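Local coordinates for protein V-type ATP synthase alpha chain (Nanoarchaeum equitans Kin4-M, PDB 5BN3) that belongs to the alpha/beta family of V-type ATP synthase subunits and binds ADP through a P-loop-type nucleotide-binding domain within a six-chain assembly, at residues 346-349 with 350-354; 389-392 with 393-397; 406-410 with 411-415; 483-486 with 487-491. All blocks are in the same frame, centred on the assembly; numbering follows the deposited sequence.

Interaction 1. Residues 346-349 with 350-354; sequences PAYL and LRKLA
K352 runs alongside Y348, both side chains pointing the same way, and its CG meets the tyrosine at the ring edge, near the ring plane, 3.7 Å from CD1 of Y348. The backbone beneath closes the first helical turn through two hydrogen bonds: N of K352 lies 3.0 Å from O of Y348, and N of L353 lies 3.0 Å from O of L349 with an N-H...O angle of 169°.

The packed part is formed by the buried L349, L353 and Y348. CG of L349 lies 4.1 Å from CD1 of L353, and N393 of helix 389-395 touches both leucines, while W325 of helix 322-335 adds to the cover on L353. The R351 guanidinium is nearly parallel to the Y348 ring (planes 3° apart) but offset from it: one face covers CB of Y348, 3.6 Å from NH2 of R351. OH of Y348 is hydrogen-bonded to E338.

Looser are the outer parts of the partly exposed R351 and K352. The K352 amine leads away from the turn, whereas the arginine's charge pairs with E237 of the NEQ263 chain. Separately, a water bridges the beta turn and the helix: it lies 2.7 Å from O of A347 and accepts from N of L350 at 3.0 Å. Y348 is thus the N-cap of helix 349-357, which starts directly from a type I beta turn, P346 to L349.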
loop_
_atom_site.group_PDB
_atom_site.type_symbol
_atom_site.label_atom_id
_atom_site.label_comp_id
_atom_site.label_asym_id
_atom_site.label_seq_id
_atom_site.Cartn_x
_atom_site.Cartn_y
_atom_site.Cartn_z
ATOM N N PRO A 346 -10.261 13.757 8.252
ATOM C CA PRO A 346 -11.290 14.477 7.493
ATOM C C PRO A 346 -10.658 15.309 6.382
ATOM O O PRO A 346 -9.491 15.691 6.489
ATOM C CB PRO A 346 -11.931 15.390 8.547
ATOM C CG PRO A 346 -10.921 15.492 9.646
ATOM C CD PRO A 346 -10.220 14.171 9.665
ATOM N N ALA A 347 -11.416 15.583 5.327
ATOM C CA ALA A 347 -10.891 16.324 4.187
ATOM C C ALA A 347 -10.560 17.777 4.523
ATOM O O ALA A 347 -9.831 18.439 3.782
ATOM C CB ALA A 347 -11.864 16.250 3.023
ATOM N N TYR A 348 -11.096 18.267 5.639
ATOM C CA TYR A 348 -10.867 19.649 6.051
ATOM C C TYR A 348 -9.695 19.800 7.025
ATOM O O TYR A 348 -9.580 20.819 7.705
ATOM C CB TYR A 348 -12.147 20.258 6.643
ATOM C CG TYR A 348 -12.866 19.379 7.645
ATOM C CD1 TYR A 348 -12.488 19.361 8.980
ATOM C CD2 TYR A 348 -13.940 18.589 7.259
ATOM C CE1 TYR A 348 -13.147 18.570 9.898
ATOM C CE2 TYR A 348 -14.605 17.795 8.173
ATOM C CZ TYR A 348 -14.204 17.792 9.490
ATOM O OH TYR A 348 -14.858 17.004 10.408
ATOM N N LEU A 349 -8.823 18.795 7.080
ATOM C CA LEU A 349 -7.671 18.827 7.983
ATOM C C LEU A 349 -6.788 20.055 7.761
ATOM O O LEU A 349 -6.416 20.733 8.716
ATOM C CB LEU A 349 -6.833 17.552 7.838
ATOM C CG LEU A 349 -5.552 17.504 8.677
ATOM C CD1 LEU A 349 -5.878 17.574 10.159
ATOM C CD2 LEU A 349 -4.734 16.257 8.370
ATOM N N LEU A 350 -6.461 20.336 6.502
ATOM C CA LEU A 350 -5.599 21.470 6.170
ATOM C C LEU A 350 -6.199 22.801 6.617
ATOM O O LEU A 350 -5.500 23.655 7.160
ATOM C CB LEU A 350 -5.312 21.500 4.665
ATOM C CG LEU A 350 -4.488 22.691 4.167
ATOM C CD1 LEU A 350 -3.084 22.654 4.742
ATOM C CD2 LEU A 350 -4.441 22.727 2.649
ATOM N N ARG A 351 -7.500 22.965 6.395
ATOM C CA ARG A 351 -8.203 24.187 6.777
ATOM C C ARG A 351 -8.190 24.377 8.290
ATOM O O ARG A 351 -8.011 25.495 8.783
ATOM C CB ARG A 351 -9.647 24.143 6.260
ATOM C CG ARG A 351 -10.424 25.445 6.409
ATOM C CD ARG A 351 -11.872 25.267 5.971
ATOM N NE ARG A 351 -12.628 24.438 6.909
ATOM C CZ ARG A 351 -13.703 23.730 6.581
ATOM N NH1 ARG A 351 -14.149 23.741 5.334
ATOM N NH2 ARG A 351 -14.324 23.003 7.498
ATOM N N LYS A 352 -8.370 23.280 9.022
ATOM C CA LYS A 352 -8.371 23.319 10.482
ATOM C C LYS A 352 -6.997 23.682 11.028
ATOM O O LYS A 352 -6.883 24.508 11.930
ATOM C CB LYS A 352 -8.826 21.972 11.056
ATOM C CG LYS A 352 -10.320 21.695 10.913
ATOM C CD LYS A 352 -11.143 22.626 11.797
ATOM C CE LYS A 352 -12.630 22.299 11.721
ATOM N NZ LYS A 352 -13.423 23.075 12.723
ATOM N N LEU A 353 -5.958 23.056 10.481
ATOM C CA LEU A 353 -4.583 23.373 10.858
ATOM C C LEU A 353 -4.277 24.843 10.591
ATOM O O LEU A 353 -3.587 25.498 11.374
ATOM C CB LEU A 353 -3.600 22.483 10.091
ATOM C CG LEU A 353 -3.540 21.010 10.502
ATOM C CD1 LEU A 353 -2.650 20.223 9.556
ATOM C CD2 LEU A 353 -3.029 20.878 11.927
ATOM N N ALA A 354 -4.803 25.359 9.484
ATOM C CA ALA A 354 -4.599 26.752 9.115
ATOM C C ALA A 354 -5.214 27.707 10.136
ATOM O O ALA A 354 -4.666 28.774 10.393
ATOM C CB ALA A 354 -5.163 27.018 7.738
HETATM O O HOH W 1 -7.146 18.475 4.240
#

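Interaction 2. Residues 389-392 with 393-397; sequences PVTQ and NTLRL
T394 grips the carbonyl of V390 twice through hydrogen bonds. OG1 of T394 donates to O of V390 at 2.6 Å, and N of T394 reaches that same oxygen at 3.1 Å; the two donors arrive from opposite faces of the carbonyl plane. The hydroxyl gets there because OG1 stands anti to the T394 carbonyl carbon (chi1 -58°), bent back over the preceding turn. Ordinary helical bonds flank this pair: N of N393 to O of P389 at 2.8 Å, and N of L395 to O of T391 at 3.0 Å.

Van der Waals contacts come next. CG of L395 lies 3.2 Å from O of T391, and the N393 amide rests against the P389 carbonyl without bonding to it, CG of N393 being 3.2 Å from O of P389.

Three other polar side chains have partners outside the helix: T391 bonds to E388, Q392 to the F386 carbonyl, and NE of R396 to N230 of the NEQ263 chain. The chemistry implies a division of labour, in which the buried T394 hydroxyl spends its proton within its own helix, while Q392 ties that helix to the loop at F386 and R396 ties it to N230 of the neighbouring subunit.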
loop_
_atom_site.group_PDB
_atom_site.type_symbol
_atom_site.label_atom_id
_atom_site.label_comp_id
_atom_site.label_asym_id
_atom_site.label_seq_id
_atom_site.Cartn_x
_atom_site.Cartn_y
_atom_site.Cartn_z
ATOM N N PRO A 389 -0.267 13.048 6.124
ATOM C CA PRO A 389 -1.024 14.297 5.939
ATOM C C PRO A 389 -0.747 15.416 6.948
ATOM O O PRO A 389 -0.663 16.572 6.529
ATOM C CB PRO A 389 -2.482 13.843 6.073
ATOM C CG PRO A 389 -2.469 12.427 5.644
ATOM C CD PRO A 389 -1.163 11.876 6.150
ATOM N N VAL A 390 -0.642 15.103 8.237
ATOM C CA VAL A 390 -0.422 16.148 9.239
ATOM C C VAL A 390 0.891 16.888 8.989
ATOM O O VAL A 390 0.922 18.119 8.962
ATOM C CB VAL A 390 -0.451 15.586 10.676
ATOM C CG1 VAL A 390 -0.326 16.710 11.690
ATOM C CG2 VAL A 390 -1.738 14.819 10.915
ATOM N N THR A 391 1.969 16.135 8.796
ATOM C CA THR A 391 3.269 16.738 8.515
ATOM C C THR A 391 3.234 17.530 7.213
ATOM O O THR A 391 3.675 18.677 7.167
ATOM C CB THR A 391 4.375 15.671 8.409
ATOM O OG1 THR A 391 4.432 14.909 9.621
ATOM C CG2 THR A 391 5.720 16.333 8.173
ATOM N N GLN A 392 2.708 16.920 6.153
ATOM C CA GLN A 392 2.717 17.550 4.835
ATOM C C GLN A 392 1.844 18.797 4.757
ATOM O O GLN A 392 2.247 19.797 4.165
ATOM C CB GLN A 392 2.336 16.539 3.745
ATOM C CG GLN A 392 3.416 15.492 3.489
ATOM C CD GLN A 392 4.762 16.120 3.181
ATOM O OE1 GLN A 392 4.841 17.111 2.460
ATOM N NE2 GLN A 392 5.827 15.558 3.746
ATOM N N ASN A 393 0.652 18.742 5.347
ATOM C CA ASN A 393 -0.200 19.929 5.425
ATOM C C ASN A 393 0.472 21.063 6.190
ATOM O O ASN A 393 0.430 22.220 5.770
ATOM C CB ASN A 393 -1.540 19.596 6.092
ATOM C CG ASN A 393 -2.467 18.809 5.189
ATOM O OD1 ASN A 393 -2.291 18.776 3.971
ATOM N ND2 ASN A 393 -3.476 18.182 5.784
ATOM N N THR A 394 1.083 20.719 7.320
ATOM C CA THR A 394 1.766 21.695 8.162
ATOM C C THR A 394 2.913 22.389 7.422
ATOM O O THR A 394 3.131 23.588 7.589
ATOM C CB THR A 394 2.295 21.032 9.456
ATOM O OG1 THR A 394 1.202 20.439 10.173
ATOM C CG2 THR A 394 2.974 22.051 10.346
ATOM N N LEU A 395 3.627 21.641 6.586
ATOM C CA LEU A 395 4.758 22.197 5.843
ATOM C C LEU A 395 4.345 23.271 4.838
ATOM O O LEU A 395 5.163 24.095 4.429
ATOM C CB LEU A 395 5.543 21.084 5.140
ATOM C CG LEU A 395 6.288 20.129 6.072
ATOM C CD1 LEU A 395 7.230 19.222 5.293
ATOM C CD2 LEU A 395 7.041 20.914 7.125
ATOM N N ARG A 396 3.077 23.270 4.440
ATOM C CA ARG A 396 2.594 24.293 3.519
ATOM C C ARG A 396 2.000 25.489 4.263
ATOM O O ARG A 396 1.485 26.422 3.646
ATOM C CB ARG A 396 1.591 23.698 2.524
ATOM C CG ARG A 396 2.182 22.576 1.677
ATOM C CD ARG A 396 1.469 22.434 0.343
ATOM N NE ARG A 396 0.030 22.252 0.502
ATOM C CZ ARG A 396 -0.552 21.085 0.763
ATOM N NH1 ARG A 396 0.182 19.991 0.899
ATOM N NH2 ARG A 396 -1.870 21.014 0.887
ATOM N N LEU A 397 2.108 25.467 5.589
ATOM C CA LEU A 397 1.577 26.546 6.421
ATOM C C LEU A 397 2.654 27.283 7.222
ATOM O O LEU A 397 2.506 28.470 7.520
ATOM C CB LEU A 397 0.504 26.008 7.374
ATOM C CG LEU A 397 -0.778 25.446 6.754
ATOM C CD1 LEU A 397 -1.644 24.770 7.812
ATOM C CD2 LEU A 397 -1.561 26.544 6.055
#

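Interaction 3. Residues 406-410 with 411-415. With ADP (adenosine-5'-diphosphate), chain C.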
loop_
_atom_site.group_PDB
_atom_site.type_symbol
_atom_site.label_atom_id
_atom_site.label_comp_id
_atom_site.label_asym_id
_atom_site.label_seq_id
_atom_site.Cartn_x
_atom_site.Cartn_y
_atom_site.Cartn_z
ATOM N N SER A 406 15.787 9.893 13.139
ATOM C CA SER A 406 15.975 8.638 13.865
ATOM C C SER A 406 17.441 8.257 14.009
ATOM O O SER A 406 17.872 7.824 15.077
ATOM C CB SER A 406 15.247 7.498 13.151
ATOM O OG SER A 406 13.848 7.692 13.162
ATOM N N LYS A 407 18.196 8.414 12.928
ATOM C CA LYS A 407 19.597 8.008 12.897
ATOM C C LYS A 407 20.460 8.795 13.886
ATOM O O LYS A 407 21.341 8.230 14.534
ATOM C CB LYS A 407 20.159 8.134 11.475
ATOM C CG LYS A 407 19.516 7.197 10.450
ATOM C CD LYS A 407 18.262 7.791 9.802
ATOM C CE LYS A 407 18.596 8.808 8.714
ATOM N NZ LYS A 407 17.372 9.347 8.046
ATOM N N LEU A 408 20.202 10.094 14.001
ATOM C CA LEU A 408 20.916 10.934 14.959
ATOM C C LEU A 408 20.518 10.599 16.396
ATOM O O LEU A 408 21.374 10.446 17.262
ATOM C CB LEU A 408 20.663 12.414 14.662
ATOM C CG LEU A 408 21.221 12.929 13.332
ATOM C CD1 LEU A 408 20.731 14.335 13.046
ATOM C CD2 LEU A 408 22.739 12.894 13.348
ATOM N N ALA A 409 19.215 10.482 16.642
ATOM C CA ALA A 409 18.714 10.126 17.968
ATOM C C ALA A 409 19.256 8.767 18.408
ATOM O O ALA A 409 19.616 8.578 19.571
ATOM C CB ALA A 409 17.196 10.121 17.972
ATOM N N TYR A 410 19.300 7.833 17.460
ATOM C CA TYR A 410 19.857 6.495 17.655
ATOM C C TYR A 410 21.227 6.539 18.332
ATOM O O TYR A 410 21.480 5.804 19.291
ATOM C CB TYR A 410 19.957 5.805 16.287
ATOM C CG TYR A 410 20.412 4.363 16.292
ATOM C CD1 TYR A 410 19.518 3.332 16.558
ATOM C CD2 TYR A 410 21.724 4.027 15.981
ATOM C CE1 TYR A 410 19.926 2.009 16.545
ATOM C CE2 TYR A 410 22.139 2.706 15.963
ATOM C CZ TYR A 410 21.237 1.704 16.247
ATOM O OH TYR A 410 21.644 0.390 16.233
ATOM N N LYS A 411 22.102 7.411 17.841
ATOM C CA LYS A 411 23.455 7.515 18.383
ATOM C C LYS A 411 23.603 8.657 19.387
ATOM O O LYS A 411 24.717 9.106 19.669
ATOM C CB LYS A 411 24.478 7.652 17.254
ATOM C CG LYS A 411 24.336 8.907 16.410
ATOM C CD LYS A 411 25.294 8.856 15.225
ATOM C CE LYS A 411 25.383 10.202 14.517
ATOM N NZ LYS A 411 26.312 10.163 13.348
ATOM N N ARG A 412 22.475 9.117 19.921
ATOM C CA ARG A 412 22.451 10.134 20.977
ATOM C C ARG A 412 23.056 11.480 20.561
ATOM O O ARG A 412 23.707 12.164 21.354
ATOM C CB ARG A 412 23.086 9.605 22.272
ATOM C CG ARG A 412 22.119 8.811 23.163
ATOM C CD ARG A 412 21.523 7.610 22.452
ATOM N NE ARG A 412 20.569 6.880 23.285
ATOM C CZ ARG A 412 19.925 5.786 22.892
ATOM N NH1 ARG A 412 20.131 5.296 21.679
ATOM N NH2 ARG A 412 19.074 5.183 23.708
ATOM N N HIS A 413 22.811 11.852 19.310
ATOM C CA HIS A 413 23.130 13.178 18.801
ATOM C C HIS A 413 21.889 14.055 18.976
ATOM O O HIS A 413 20.946 13.973 18.183
ATOM C CB HIS A 413 23.526 13.058 17.325
ATOM C CG HIS A 413 23.713 14.364 16.616
ATOM N ND1 HIS A 413 24.882 14.684 15.950
ATOM C CD2 HIS A 413 22.875 15.406 16.408
ATOM C CE1 HIS A 413 24.761 15.869 15.395
ATOM N NE2 HIS A 413 23.550 16.336 15.656
ATOM N N TYR A 414 21.887 14.879 20.023
ATOM C CA TYR A 414 20.766 15.774 20.300
ATOM C C TYR A 414 21.223 17.232 20.303
ATOM O O TYR A 414 22.304 17.537 20.803
ATOM C CB TYR A 414 20.125 15.463 21.654
ATOM C CG TYR A 414 19.708 14.029 21.888
ATOM C CD1 TYR A 414 18.636 13.468 21.204
ATOM C CD2 TYR A 414 20.360 13.254 22.832
ATOM C CE1 TYR A 414 18.249 12.156 21.439
ATOM C CE2 TYR A 414 19.981 11.951 23.072
ATOM C CZ TYR A 414 18.927 11.407 22.375
ATOM O OH TYR A 414 18.554 10.107 22.621
ATOM N N PRO A 415 20.407 18.141 19.743
ATOM C CA PRO A 415 19.142 17.896 19.033
ATOM C C PRO A 415 19.344 17.098 17.751
ATOM O O PRO A 415 20.284 17.363 17.000
ATOM C CB PRO A 415 18.662 19.309 18.680
ATOM C CG PRO A 415 19.329 20.199 19.683
ATOM C CD PRO A 415 20.675 19.581 19.903
HETATM P PB ADP C . 9.880 12.735 21.769
HETATM O O1B ADP C . 10.258 13.081 20.353
HETATM O O2B ADP C . 9.134 13.815 22.501
HETATM O O3B ADP C . 9.290 11.356 21.911
HETATM P PA ADP C . 11.734 13.352 23.883
HETATM O O1A ADP C . 11.708 14.844 23.731
HETATM O O2A ADP C . 10.966 12.701 25.004
HETATM O O3A ADP C . 11.328 12.657 22.484
HETATM O "O5'" ADP C . 13.276 12.902 24.001
HETATM C "C5'" ADP C . 13.618 11.518 23.959
HETATM C "C4'" ADP C . 14.912 11.275 24.727
HETATM O "O4'" ADP C . 15.992 11.999 24.123
HETATM C "C3'" ADP C . 14.763 11.760 26.158
HETATM O "O3'" ADP C . 15.112 10.701 27.054
HETATM C "C2'" ADP C . 15.733 12.914 26.283
HETATM O "O2'" ADP C . 16.450 12.862 27.516
HETATM C "C1'" ADP C . 16.682 12.774 25.105
HETATM N N9 ADP C . 17.012 14.115 24.567
HETATM C C8 ADP C . 16.329 14.781 23.617
HETATM N N7 ADP C . 16.901 15.985 23.361
HETATM C C5 ADP C . 17.979 16.101 24.158
HETATM C C6 ADP C . 19.028 17.120 24.393
HETATM N N6 ADP C . 19.042 18.288 23.700
HETATM N N1 ADP C . 19.972 16.835 25.318
HETATM C C2 ADP C . 19.970 15.678 26.010
HETATM N N3 ADP C . 19.050 14.712 25.848
HETATM C C4 ADP C . 18.048 14.863 24.951
#
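The H413 ring carries CD2 of L408 over one face, 3.8 Å from the ring centroid and 14° off the normal, a CH-pi contact; O of P415 lies at the ring edge, in plane. With CG anti to the H413 backbone N (chi1 173°), the imidazole is set beside L408, where that methyl can meet its face. The Y414 ring is covered on both faces: C of R412 sits over the rim of one, while on the opposite face N9 of ADP stands 3.6 Å above the ring plane, over its centre. CB of Y414 comes within 3.4 Å of C5 of ADP at the base, and CE1 of Y414 lies 3.5 Å from O4' of ADP at the sugar, so the residue spans both. The third flat group, the R412 guanidinium, meets O of Y410 at its edge, with NH1 of R412 2.8 Å from that oxygen and the acceptor in the guanidinium plane. NH1 also bonds to the L321 carbonyl of the NEQ263 chain.

Backbone bonds explain how the chain turns off the helix. N of H413 reaches O of L408 at 2.9 Å, and N of R412 reaches O of A409 at 2.9 Å. CB of A409 lies 4.2 Å from CE1 of Y414. After Y414 a cis peptide leads into P415. The pair of bonds, with R412 at positive phi (62°), defines a Schellman motif that ends helix 406-410, and the loop leaving it delivers Y414 to the ADP pocket.

Interaction 4. Residues 483-486 with 487-491; sequences IIRE and GFLQQ. With ADP (adenosine-5'-diphosphate), chain C.
G487 sits against the I483 carbonyl, its N 2.8 Å from O of I483 but above the carbonyl plane and with a bent N-H...O angle of 133°. It begins the widened end of helix 472-489. The next donor, N of F488, makes a weak bond to O of I484, and that oxygen is more squarely met by N of L489, at 2.8 Å and 167°. N of Q490 then reaches O of R485 at 3.0 Å. Both of these last bonds span five residues rather than four, which is the evidence for a pi-type turn at 487-489, closing the helix in the C-terminal domain.

E486 lies side by side with Q490, touching through CG of E486 and NE2 of Q490, 4.0 Å apart. The carboxylate and amide planes are inclined to each other by 44°. Around E486, helix 537-542 contributes I542.

R485 crosses L489 instead, its CG 4.2 Å from CD1 of L489. The chain beyond is bent at chi3, and its guanidinium forms a salt bridge with E455 of helix 441-458. I484 and L489 lie side by side, CG2 of I484 packing 4.0 Å from CG of L489. Past the helix end, the extended backbone brings O of Q491 to 3.0 Å from N6 of ADP, which donates the hydrogen bond, while the Q491 amide is held by N of R205 and O of G203.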
loop_
_atom_site.group_PDB
_atom_site.type_symbol
_atom_site.label_atom_id
_atom_site.label_comp_id
_atom_site.label_asym_id
_atom_site.label_seq_id
_atom_site.Cartn_x
_atom_site.Cartn_y
_atom_site.Cartn_z
ATOM N N ILE A 483 33.692 17.875 14.028
ATOM C CA ILE A 483 33.837 19.010 14.936
ATOM C C ILE A 483 32.558 19.844 14.994
ATOM O O ILE A 483 32.118 20.252 16.071
ATOM C CB ILE A 483 35.017 19.913 14.516
ATOM C CG1 ILE A 483 36.336 19.139 14.592
ATOM C CG2 ILE A 483 35.096 21.145 15.400
ATOM C CD1 ILE A 483 37.540 19.953 14.166
ATOM N N ILE A 484 31.968 20.095 13.830
ATOM C CA ILE A 484 30.728 20.858 13.746
ATOM C C ILE A 484 29.577 20.101 14.412
ATOM O O ILE A 484 28.788 20.687 15.156
ATOM C CB ILE A 484 30.382 21.188 12.275
ATOM C CG1 ILE A 484 31.423 22.151 11.692
ATOM C CG2 ILE A 484 28.991 21.792 12.169
ATOM C CD1 ILE A 484 31.426 22.224 10.176
ATOM N N ARG A 485 29.491 18.799 14.152
ATOM C CA ARG A 485 28.439 17.970 14.735
ATOM C C ARG A 485 28.576 17.824 16.250
ATOM O O ARG A 485 27.618 18.057 16.986
ATOM C CB ARG A 485 28.399 16.591 14.066
ATOM C CG ARG A 485 27.789 16.595 12.667
ATOM C CD ARG A 485 27.696 15.191 12.073
ATOM N NE ARG A 485 28.996 14.664 11.660
ATOM C CZ ARG A 485 29.715 13.802 12.370
ATOM N NH1 ARG A 485 29.263 13.361 13.535
ATOM N NH2 ARG A 485 30.885 13.377 11.916
ATOM N N GLU A 486 29.765 17.451 16.715
ATOM C CA GLU A 486 29.976 17.172 18.137
ATOM C C GLU A 486 30.244 18.416 18.983
ATOM O O GLU A 486 30.042 18.397 20.197
ATOM C CB GLU A 486 31.112 16.155 18.330
ATOM C CG GLU A 486 30.807 14.757 17.804
ATOM C CD GLU A 486 31.937 13.772 18.062
ATOM O OE1 GLU A 486 32.965 14.175 18.648
ATOM O OE2 GLU A 486 31.796 12.592 17.678
ATOM N N GLY A 487 30.701 19.492 18.349
ATOM C CA GLY A 487 31.072 20.692 19.081
ATOM C C GLY A 487 30.132 21.872 18.924
ATOM O O GLY A 487 30.170 22.802 19.729
ATOM N N PHE A 488 29.285 21.840 17.898
ATOM C CA PHE A 488 28.394 22.963 17.620
ATOM C C PHE A 488 26.915 22.567 17.555
ATOM O O PHE A 488 26.082 23.135 18.262
ATOM C CB PHE A 488 28.810 23.656 16.321
ATOM C CG PHE A 488 28.024 24.894 16.017
ATOM C CD1 PHE A 488 28.262 26.066 16.715
ATOM C CD2 PHE A 488 27.052 24.890 15.028
ATOM C CE1 PHE A 488 27.541 27.212 16.439
ATOM C CE2 PHE A 488 26.329 26.033 14.746
ATOM C CZ PHE A 488 26.573 27.195 15.453
ATOM N N LEU A 489 26.595 21.604 16.697
ATOM C CA LEU A 489 25.207 21.192 16.493
ATOM C C LEU A 489 24.631 20.501 17.727
ATOM O O LEU A 489 23.522 20.820 18.163
ATOM C CB LEU A 489 25.086 20.284 15.266
ATOM C CG LEU A 489 25.480 20.927 13.936
ATOM C CD1 LEU A 489 25.318 19.952 12.782
ATOM C CD2 LEU A 489 24.646 22.165 13.699
ATOM N N GLN A 490 25.385 19.564 18.291
ATOM C CA GLN A 490 24.956 18.879 19.506
ATOM C C GLN A 490 24.907 19.843 20.683
ATOM O O GLN A 490 25.781 20.702 20.836
ATOM C CB GLN A 490 25.880 17.697 19.824
ATOM C CG GLN A 490 25.668 16.482 18.931
ATOM C CD GLN A 490 26.586 15.326 19.285
ATOM O OE1 GLN A 490 27.090 15.238 20.405
ATOM N NE2 GLN A 490 26.808 14.434 18.327
ATOM N N GLN A 491 23.878 19.696 21.510
ATOM C CA GLN A 491 23.695 20.559 22.669
ATOM C C GLN A 491 22.946 19.806 23.765
ATOM O O GLN A 491 21.791 19.411 23.583
ATOM C CB GLN A 491 22.949 21.838 22.272
ATOM C CG GLN A 491 22.874 22.887 23.376
ATOM C CD GLN A 491 22.445 24.249 22.867
ATOM O OE1 GLN A 491 22.466 24.514 21.663
ATOM N NE2 GLN A 491 22.054 25.125 23.786
HETATM P PB ADP C . 9.880 12.735 21.769
HETATM O O1B ADP C . 10.258 13.081 20.353
HETATM O O2B ADP C . 9.134 13.815 22.501
HETATM O O3B ADP C . 9.290 11.356 21.911
HETATM P PA ADP C . 11.734 13.352 23.883
HETATM O O1A ADP C . 11.708 14.844 23.731
HETATM O O2A ADP C . 10.966 12.701 25.004
HETATM O O3A ADP C . 11.328 12.657 22.484
HETATM O "O5'" ADP C . 13.276 12.902 24.001
HETATM C "C5'" ADP C . 13.618 11.518 23.959
HETATM C "C4'" ADP C . 14.912 11.275 24.727
HETATM O "O4'" ADP C . 15.992 11.999 24.123
HETATM C "C3'" ADP C . 14.763 11.760 26.158
HETATM O "O3'" ADP C . 15.112 10.701 27.054
HETATM C "C2'" ADP C . 15.733 12.914 26.283
HETATM O "O2'" ADP C . 16.450 12.862 27.516
HETATM C "C1'" ADP C . 16.682 12.774 25.105
HETATM N N9 ADP C . 17.012 14.115 24.567
HETATM C C8 ADP C . 16.329 14.781 23.617
HETATM N N7 ADP C . 16.901 15.985 23.361
HETATM C C5 ADP C . 17.979 16.101 24.158
HETATM C C6 ADP C . 19.028 17.120 24.393
HETATM N N6 ADP C . 19.042 18.288 23.700
HETATM N N1 ADP C . 19.972 16.835 25.318
HETATM C C2 ADP C . 19.970 15.678 26.010
HETATM N N3 ADP C . 19.050 14.712 25.848
HETATM C C4 ADP C . 18.048 14.863 24.951
#

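In the fold
Along the chain the four contacts follow in series, the first three in the nucleotide-binding domain and interaction 4 in the C-terminal domain. Interactions 1 and 2, with centres about 10 Å apart, pack helix 349-357 against helix 389-395 and the turn after it, CD2 of L350 lying 3.6 Å from NH2 of R396. Interaction 3 lies about 24 Å from interaction 2, centre to centre, with no touch. Interactions 3 and 4, about 12 Å apart between centres, join the nucleotide-binding and C-terminal regions: O of Y414 is 2.8 Å from N of Q491, a probable hydrogen bond. Both touch ADP, so its base end is bounded by two domains, whereas interactions 1 to 3 also border the NEQ263 chain.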